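Csc2 (Thermofilum pendens, PDB 4TXD) probably binds CRISPR RNA as the zinc-containing, Cas7-family backbone subunit of a type I-D interference complex in prokaryotic immunity. Local coordinates at residues M87-I92 with P201-R207; T74-T78 with F230-H234. All coordinates share one frame; numbering follows the deposited sequence.

Both contacts involve the same end of the large antiparallel sheet, and their centres lie about 10 Å apart. Contact 1 pairs strand 85-92 with strand 197-204; contact 2 joins one of the two outermost strands, 77-82, and the turn before it to the small separate sheet that includes 232-235. Strands 77-82 and 85-92 are consecutive and adjacent, so the contacts meet directly: Val89 N lies 2.7 Å from Thr78 O and Val91 N 2.9 Å from Asn76 O, both probable hydrogen bonds, while Met77 CE packs 3.5 Å from Glu88 CG. Both contacts lie away from the zinc site of Cys146, Asp165, Cys168 and Cys171.

Contact 1: residues M87-I92 with P201-R207; sequences MEVPVI and PAFATQR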
loop_
_atom_site.group_PDB
_atom_site.type_symbol
_atom_site.label_atom_id
_atom_site.label_comp_id
_atom_site.label_asym_id
_atom_site.label_seq_id
_atom_site.Cartn_x
_atom_site.Cartn_y
_atom_site.Cartn_z
ATOM N N MET A 87 -0.616 16.057 22.434
ATOM C CA MET A 87 -1.203 14.775 22.877
ATOM C C MET A 87 -0.518 13.578 22.202
ATOM O O MET A 87 -0.256 13.593 20.995
ATOM C CB MET A 87 -2.728 14.724 22.625
ATOM C CG MET A 87 -3.210 14.909 21.190
ATOM S SD MET A 87 -5.001 14.522 20.943
ATOM C CE MET A 87 -5.811 15.852 21.852
ATOM N N GLU A 88 -0.252 12.565 22.974
ATOM C CA GLU A 88 0.291 11.372 22.431
ATOM C C GLU A 88 -0.854 10.487 21.953
ATOM O O GLU A 88 -1.778 10.276 22.657
ATOM C CB GLU A 88 1.275 10.766 23.398
ATOM C CG GLU A 88 1.007 9.421 23.951
ATOM C CD GLU A 88 1.624 9.245 25.345
ATOM O OE1 GLU A 88 0.852 8.954 26.272
ATOM O OE2 GLU A 88 2.843 9.430 25.490
ATOM N N VAL A 89 -0.774 10.083 20.696
ATOM C CA VAL A 89 -1.860 9.353 20.056
ATOM C C VAL A 89 -1.312 8.067 19.456
ATOM O O VAL A 89 -0.125 7.978 19.146
ATOM C CB VAL A 89 -2.531 10.184 18.927
ATOM C CG1 VAL A 89 -3.198 11.450 19.492
ATOM C CG2 VAL A 89 -1.511 10.538 17.836
ATOM N N PRO A 90 -2.185 7.081 19.252
ATOM C CA PRO A 90 -1.773 5.889 18.504
ATOM C C PRO A 90 -1.367 6.235 17.082
ATOM O O PRO A 90 -1.901 7.165 16.471
ATOM C CB PRO A 90 -3.033 5.003 18.494
ATOM C CG PRO A 90 -3.929 5.562 19.511
ATOM C CD PRO A 90 -3.559 6.991 19.768
ATOM N N VAL A 91 -0.431 5.463 16.555
ATOM C CA VAL A 91 0.044 5.675 15.195
ATOM C C VAL A 91 0.265 4.327 14.519
ATOM O O VAL A 91 0.676 3.348 15.163
ATOM C CB VAL A 91 1.346 6.516 15.185
ATOM C CG1 VAL A 91 2.427 5.821 15.987
ATOM C CG2 VAL A 91 1.824 6.780 13.762
ATOM N N ILE A 92 -0.060 4.264 13.236
ATOM C CA ILE A 92 0.231 3.089 12.434
ATOM C C ILE A 92 1.443 3.423 11.583
ATOM O O ILE A 92 1.355 4.223 10.656
ATOM C CB ILE A 92 -0.966 2.686 11.539
ATOM C CG1 ILE A 92 -2.239 2.552 12.376
ATOM C CG2 ILE A 92 -0.662 1.383 10.795
ATOM C CD1 ILE A 92 -3.505 2.352 11.538
ATOM N N PRO A 201 3.296 7.728 8.178
ATOM C CA PRO A 201 2.575 7.057 9.273
ATOM C C PRO A 201 1.105 7.476 9.238
ATOM O O PRO A 201 0.830 8.577 8.763
ATOM C CB PRO A 201 3.256 7.593 10.552
ATOM C CG PRO A 201 4.546 8.244 10.079
ATOM C CD PRO A 201 4.263 8.723 8.671
ATOM N N ALA A 202 0.190 6.638 9.729
ATOM C CA ALA A 202 -1.189 7.067 9.888
ATOM C C ALA A 202 -1.456 7.413 11.358
ATOM O O ALA A 202 -1.240 6.591 12.257
ATOM C CB ALA A 202 -2.149 6.004 9.391
ATOM N N PHE A 203 -1.894 8.628 11.595
ATOM C CA PHE A 203 -2.060 9.168 12.931
ATOM C C PHE A 203 -3.519 9.210 13.443
ATOM O O PHE A 203 -4.365 9.707 12.790
ATOM C CB PHE A 203 -1.528 10.594 12.976
ATOM C CG PHE A 203 -0.088 10.740 12.621
ATOM C CD1 PHE A 203 0.303 10.899 11.320
ATOM C CD2 PHE A 203 0.865 10.764 13.588
ATOM C CE1 PHE A 203 1.614 11.049 10.992
ATOM C CE2 PHE A 203 2.178 10.915 13.275
ATOM C CZ PHE A 203 2.559 11.053 11.972
ATOM N N ALA A 204 -3.761 8.703 14.635
ATOM C CA ALA A 204 -5.063 8.874 15.274
ATOM C C ALA A 204 -5.222 10.339 15.674
ATOM O O ALA A 204 -4.234 11.025 15.941
ATOM C CB ALA A 204 -5.202 7.963 16.483
ATOM N N THR A 205 -6.441 10.825 15.682
ATOM C CA THR A 205 -6.687 12.203 16.080
ATOM C C THR A 205 -7.065 12.333 17.551
ATOM O O THR A 205 -7.148 13.403 18.076
ATOM C CB THR A 205 -7.818 12.829 15.277
ATOM O OG1 THR A 205 -8.976 12.054 15.429
ATOM C CG2 THR A 205 -7.480 12.899 13.860
ATOM N N GLN A 206 -7.292 11.206 18.185
ATOM C CA GLN A 206 -7.630 11.161 19.602
ATOM C C GLN A 206 -6.859 10.046 20.276
ATOM O O GLN A 206 -6.540 9.023 19.646
ATOM C CB GLN A 206 -9.138 10.940 19.808
ATOM C CG GLN A 206 -10.033 12.000 19.185
ATOM C CD GLN A 206 -11.475 11.544 19.108
ATOM O OE1 GLN A 206 -11.776 10.493 18.533
ATOM N NE2 GLN A 206 -12.376 12.325 19.692
ATOM N N ARG A 207 -6.587 10.245 21.560
ATOM C CA ARG A 207 -5.931 9.248 22.391
ATOM C C ARG A 207 -6.985 8.346 23.012
ATOM O O ARG A 207 -7.370 8.539 24.164
ATOM C CB ARG A 207 -5.095 9.931 23.481
ATOM C CG ARG A 207 -4.253 8.995 24.341
ATOM C CD ARG A 207 -3.433 9.809 25.374
ATOM N NE ARG A 207 -2.289 9.068 25.929
ATOM C CZ ARG A 207 -2.401 8.116 26.849
ATOM N NH1 ARG A 207 -3.601 7.779 27.301
ATOM N NH2 ARG A 207 -1.326 7.492 27.309
#
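Ile92 and Ala202 form the hydrogen-bonded antiparallel pair at one end: Ile92 N donates to Ala202 O and Ala202 N returns the bond to Ile92 O, both at 2.8 Å. Further along, Ala204 N reaches Pro90 O at 3.0 Å. Pro90 has no N-H to give, but its carbonyl still serves the ladder. Between these bonds Val91 faces Phe203 as a non-hydrogen-bonded pair.

These strands, 85-92 and 197-204, are neighbours in the seven-stranded antiparallel sheet of Csc2, which is consistent with the RRM-like core of Cas7 proteins. Strands 77-82 and 240-247 flank the pair.

On one face, Val91 CG2 rests over the Phe203 ring and also meets Pro201 CB at 3.6 Å; its position anti to the backbone N directs this methyl to both. On the other, Ile92 CB meets Ala202 CB at 4.1 Å, the alanine methyl letting the two pack side by side, and Leu97 of helix 94-115 touches both. The methyl of Ala204, directed toward the other strand, is small enough to fit against the Pro90 ring, Ala204 CB to Pro90 CD 3.8 Å. Ala204 O, buried 3.4 Å from Val89 CG2, finds no polar partner.

Charge takes over where the second segment leaves its strand. Glu88 and Arg207 run side by side, and Arg207 NE and NH2 both donate to the single oxygen Glu88 OE1, NH2 the shorter at 2.8 Å. The acceptor lies in the guanidinium plane, although the carboxylate is turned 38° from it. Extended from CG to NE, the arginine passes Arg207 CD 3.2 Å from Glu88 O.

Contact 2: residues T74-T78 with F230-H234; sequences TINMT and FSEVH
Met77 lays its CG over one face of the Phe230 ring, 3.7 Å from the centroid, in a CH-pi contact set off toward the rim. The two side chains cross at about a right angle. A bend at chi2 (-69°) brings the flexible thioether round so that SD also stands above this face, 4.9 Å from the centroid, a more distant Met-aromatic contact.

Beside this pair, Asn76 supplies the polar link. Its ND2 donates to Phe230 O at 2.8 Å, nearly in line with the carbonyl, and its CB packs 3.7 Å from Val233 CG2. An amide suits this buried place because its other end can accept: OD1 takes a hydrogen bond from Lys96 NZ, which would restrict rotation of the group. Val233 CG2 also approaches Met77 CG, continuing the apolar patch.

Farther out, His234 NE2 donates to Glu232 OE2 at 2.6 Å, while Glu232 OE1 makes a salt bridge with Arg68 of strand 65-68. The contact bridges two sheets: strand 77-82, an edge of the large one, pairs with 85-92, whose Glu88 touches both Met77 and Phe230, and strand 232-235 pairs with 65-68 in the small one; Lys96 comes from helix 94-115.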
loop_
_atom_site.group_PDB
_atom_site.type_symbol
_atom_site.label_atom_id
_atom_site.label_comp_id
_atom_site.label_asym_id
_atom_site.label_seq_id
_atom_site.Cartn_x
_atom_site.Cartn_y
_atom_site.Cartn_z
ATOM N N THR A 74 10.719 0.551 16.995
ATOM C CA THR A 74 9.345 0.637 16.457
ATOM C C THR A 74 8.385 1.242 17.485
ATOM O O THR A 74 8.554 1.074 18.694
ATOM C CB THR A 74 8.786 -0.733 16.008
ATOM O OG1 THR A 74 8.780 -1.646 17.107
ATOM C CG2 THR A 74 9.614 -1.310 14.855
ATOM N N ILE A 75 7.371 1.952 17.009
ATOM C CA ILE A 75 6.523 2.695 17.926
ATOM C C ILE A 75 5.045 2.488 17.639
ATOM O O ILE A 75 4.661 2.185 16.510
ATOM C CB ILE A 75 6.813 4.211 17.878
ATOM C CG1 ILE A 75 6.465 4.781 16.509
ATOM C CG2 ILE A 75 8.298 4.510 18.275
ATOM C CD1 ILE A 75 6.476 6.296 16.468
ATOM N N ASN A 76 4.239 2.640 18.685
ATOM C CA ASN A 76 2.777 2.589 18.592
ATOM C C ASN A 76 2.107 3.900 18.989
ATOM O O ASN A 76 0.907 4.084 18.777
ATOM C CB ASN A 76 2.225 1.481 19.491
ATOM C CG ASN A 76 2.598 0.086 19.008
ATOM O OD1 ASN A 76 2.665 -0.181 17.801
ATOM N ND2 ASN A 76 2.843 -0.815 19.958
ATOM N N MET A 77 2.871 4.782 19.624
ATOM C CA MET A 77 2.334 6.046 20.119
ATOM C C MET A 77 3.279 7.159 19.711
ATOM O O MET A 77 4.502 6.984 19.721
ATOM C CB MET A 77 2.174 6.048 21.650
ATOM C CG MET A 77 1.228 5.015 22.201
ATOM S SD MET A 77 -0.506 5.350 21.783
ATOM C CE MET A 77 -0.928 6.646 22.932
ATOM N N THR A 78 2.711 8.311 19.386
ATOM C CA THR A 78 3.522 9.433 18.953
ATOM C C THR A 78 2.825 10.736 19.327
ATOM O O THR A 78 1.631 10.755 19.589
ATOM C CB THR A 78 3.784 9.385 17.430
ATOM O OG1 THR A 78 4.827 10.306 17.099
ATOM C CG2 THR A 78 2.505 9.738 16.631
ATOM N N PHE A 230 4.415 1.104 25.839
ATOM C CA PHE A 230 3.440 0.963 24.756
ATOM C C PHE A 230 3.812 -0.156 23.793
ATOM O O PHE A 230 3.497 -0.098 22.608
ATOM C CB PHE A 230 3.287 2.303 24.013
ATOM C CG PHE A 230 2.777 3.414 24.889
ATOM C CD1 PHE A 230 1.554 3.298 25.535
ATOM C CD2 PHE A 230 3.519 4.575 25.074
ATOM C CE1 PHE A 230 1.072 4.319 26.356
ATOM C CE2 PHE A 230 3.042 5.594 25.885
ATOM C CZ PHE A 230 1.822 5.469 26.528
ATOM N N SER A 231 4.491 -1.179 24.302
ATOM C CA SER A 231 4.780 -2.369 23.506
ATOM C C SER A 231 3.479 -2.961 22.926
ATOM O O SER A 231 3.459 -3.510 21.826
ATOM C CB SER A 231 5.500 -3.410 24.358
ATOM O OG SER A 231 4.762 -3.637 25.549
ATOM N N GLU A 232 2.395 -2.816 23.660
ATOM C CA GLU A 232 1.081 -3.208 23.198
ATOM C C GLU A 232 0.038 -2.131 23.524
ATOM O O GLU A 232 0.018 -1.619 24.575
ATOM C CB GLU A 232 0.658 -4.562 23.761
ATOM C CG GLU A 232 -0.729 -4.950 23.364
ATOM C CD GLU A 232 -1.055 -6.422 23.562
ATOM O OE1 GLU A 232 -0.180 -7.261 23.523
ATOM O OE2 GLU A 232 -2.220 -6.723 23.749
ATOM N N VAL A 233 -0.777 -1.806 22.550
ATOM C CA VAL A 233 -1.773 -0.783 22.675
ATOM C C VAL A 233 -3.110 -1.261 22.154
ATOM O O VAL A 233 -3.181 -1.798 21.120
ATOM C CB VAL A 233 -1.376 0.472 21.897
ATOM C CG1 VAL A 233 -2.447 1.512 21.981
ATOM C CG2 VAL A 233 -0.076 1.028 22.404
ATOM N N HIS A 234 -4.154 -1.010 22.910
ATOM C CA HIS A 234 -5.485 -1.355 22.482
ATOM C C HIS A 234 -6.251 -0.109 22.122
ATOM O O HIS A 234 -6.614 0.632 22.972
ATOM C CB HIS A 234 -6.220 -2.137 23.556
ATOM C CG HIS A 234 -5.566 -3.427 23.903
ATOM N ND1 HIS A 234 -5.948 -4.201 24.967
ATOM C CD2 HIS A 234 -4.545 -4.075 23.321
ATOM C CE1 HIS A 234 -5.192 -5.274 25.015
ATOM N NE2 HIS A 234 -4.335 -5.221 24.026
#